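Local atomic coordinates of ABC transporter substrate-binding protein-branched chain amino acid transport (Streptococcus pneumoniae, PDB entry 4GNR), a protein that binds isoleucine and, at the cell surface, probably delivers branched-chain amino acids to an ABC transporter for uptake. Residues E15-L20 and D53-S58. Residues are numbered along the deposited sequence; the frame is centred on the assembly and turned at random. Where two conformers were deposited one is given.
Sequences EESGSL and DKDNKS
D55 and S58 reach across to the backbone of 15-20, joining that loop to a strand end and the turn after it, at the C-terminal edge of a parallel sheet in a periplasmic binding protein fold. Segment 15-20 links strand 7-14 to helix 21-40. Segment 53-58 holds the last residues of the neighbouring strand 48-55 and the turn that follows.

The D55 carboxylate carries most of the hydrogen bonds. D55 OD1 accepts from E16 N (3.0 Å) and, within its own Asx turn, from K57 N. The two donors lie on opposite faces of the carboxylate plane. S17 N adds a weak bond to the same oxygen. S17 OG donates to the syn lone pair of D55 OD2 at 2.7 Å. With CG anti to the backbone N (chi1 178°), the carboxylate of D55 comes to lie beside the E16 and S17 amides. These bonds hold its carboxylate at both oxygens.

Two acids also meet. E16 OE2 lies 2.6 Å from D53 OD1, their carboxylate planes nearly perpendicular (89°). D53 OD2 accepts a hydrogen bond from Q28 NE2. A water bridges E16 OE1 and D53 O.

N56 packs against E15, its OD1 3.2 Å from E15 CG. The E15 carboxylate itself turns to A83 and T84, both in the isoleucine pocket, while N56 ND2 donates to N13 OD1.

Just before helix 21-40, S58 OG donates to S17 O (2.7 Å) and accepts from N of L20, the N-cap residue, at 2.9 Å, with an N-H...O angle of 148°.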
# COMPACT_ATOMS: atom_id res chain seq x y z
N GLU A 15 3.62 -5.05 -9.57
CA GLU A 15 4.83 -4.26 -9.82
C GLU A 15 6.02 -5.09 -9.26
O GLU A 15 6.49 -4.86 -8.15
CB GLU A 15 4.74 -2.93 -9.11
CG GLU A 15 3.59 -1.96 -9.53
CD GLU A 15 2.21 -2.17 -8.92
OE1 GLU A 15 1.84 -3.31 -8.57
OE2 GLU A 15 1.47 -1.16 -8.86
N GLU A 16 6.46 -6.07 -10.04
CA GLU A 16 7.50 -7.02 -9.61
C GLU A 16 8.91 -6.55 -9.97
O GLU A 16 9.89 -7.08 -9.44
CB GLU A 16 7.18 -8.44 -10.10
CG GLU A 16 5.90 -8.97 -9.47
CD GLU A 16 5.32 -10.22 -10.10
OE1 GLU A 16 5.85 -10.74 -11.10
OE2 GLU A 16 4.25 -10.65 -9.56
N SER A 17 9.00 -5.61 -10.90
CA SER A 17 10.26 -4.98 -11.31
C SER A 17 9.94 -3.50 -11.52
O SER A 17 8.77 -3.11 -11.57
CB SER A 17 10.84 -5.60 -12.57
OG SER A 17 10.00 -5.40 -13.68
N GLY A 18 10.98 -2.69 -11.63
CA GLY A 18 10.79 -1.26 -11.84
C GLY A 18 10.82 -0.47 -10.53
O GLY A 18 11.12 -0.99 -9.47
N SER A 19 10.41 0.78 -10.63
CA SER A 19 10.51 1.75 -9.53
C SER A 19 9.64 1.50 -8.34
O SER A 19 9.89 2.11 -7.30
CB SER A 19 10.22 3.16 -10.06
OG SER A 19 8.88 3.26 -10.50
N LEU A 20 8.66 0.62 -8.49
CA LEU A 20 7.68 0.29 -7.42
C LEU A 20 7.77 -1.17 -7.02
O LEU A 20 6.90 -1.69 -6.32
CB LEU A 20 6.27 0.63 -7.92
CG LEU A 20 6.10 2.12 -8.29
CD1 LEU A 20 4.84 2.35 -9.11
CD2 LEU A 20 6.14 3.05 -7.07
N ASP A 53 0.76 -15.28 -13.00
CA ASP A 53 1.46 -14.19 -12.29
C ASP A 53 2.21 -13.33 -13.27
O ASP A 53 3.23 -13.75 -13.79
CB ASP A 53 2.40 -14.83 -11.25
CG ASP A 53 3.16 -13.83 -10.41
OD1 ASP A 53 3.00 -12.61 -10.63
OD2 ASP A 53 3.93 -14.30 -9.54
N LYS A 54 1.74 -12.11 -13.49
CA LYS A 54 2.34 -11.18 -14.42
C LYS A 54 2.94 -9.96 -13.74
O LYS A 54 2.38 -9.41 -12.78
CB LYS A 54 1.28 -10.73 -15.42
CG LYS A 54 0.79 -11.85 -16.33
CD LYS A 54 1.84 -12.20 -17.37
CE LYS A 54 1.38 -13.25 -18.35
NZ LYS A 54 2.40 -13.47 -19.40
N ASP A 55 4.08 -9.54 -14.28
CA ASP A 55 4.81 -8.36 -13.83
C ASP A 55 4.43 -7.16 -14.74
O ASP A 55 4.62 -7.22 -15.94
CB ASP A 55 6.33 -8.63 -13.96
CG ASP A 55 7.23 -7.46 -13.58
OD1 ASP A 55 6.75 -6.49 -12.97
OD2 ASP A 55 8.44 -7.56 -13.90
N ASN A 56 3.91 -6.11 -14.13
CA ASN A 56 3.57 -4.89 -14.87
C ASN A 56 4.73 -3.88 -14.96
O ASN A 56 4.54 -2.79 -15.53
CB ASN A 56 2.30 -4.24 -14.35
CG ASN A 56 2.43 -3.79 -12.91
OD1 ASN A 56 3.45 -3.21 -12.52
ND2 ASN A 56 1.39 -4.03 -12.11
N LYS A 57 5.89 -4.23 -14.41
CA LYS A 57 7.14 -3.44 -14.56
C LYS A 57 7.02 -2.05 -13.95
O LYS A 57 7.82 -1.18 -14.25
CB LYS A 57 7.54 -3.35 -16.06
CG LYS A 57 7.67 -4.71 -16.73
CD LYS A 57 8.02 -4.52 -18.22
CE LYS A 57 8.19 -5.84 -18.97
NZ LYS A 57 8.61 -5.62 -20.38
N SER A 58 6.05 -1.85 -13.05
CA SER A 58 5.80 -0.55 -12.43
C SER A 58 5.33 0.51 -13.45
O SER A 58 5.40 1.70 -13.14
CB SER A 58 7.01 -0.01 -11.65
OG SER A 58 7.42 -0.92 -10.64
O HOH W 1 5.64 -13.07 -12.57
O HOH W 2 7.61 3.42 -12.95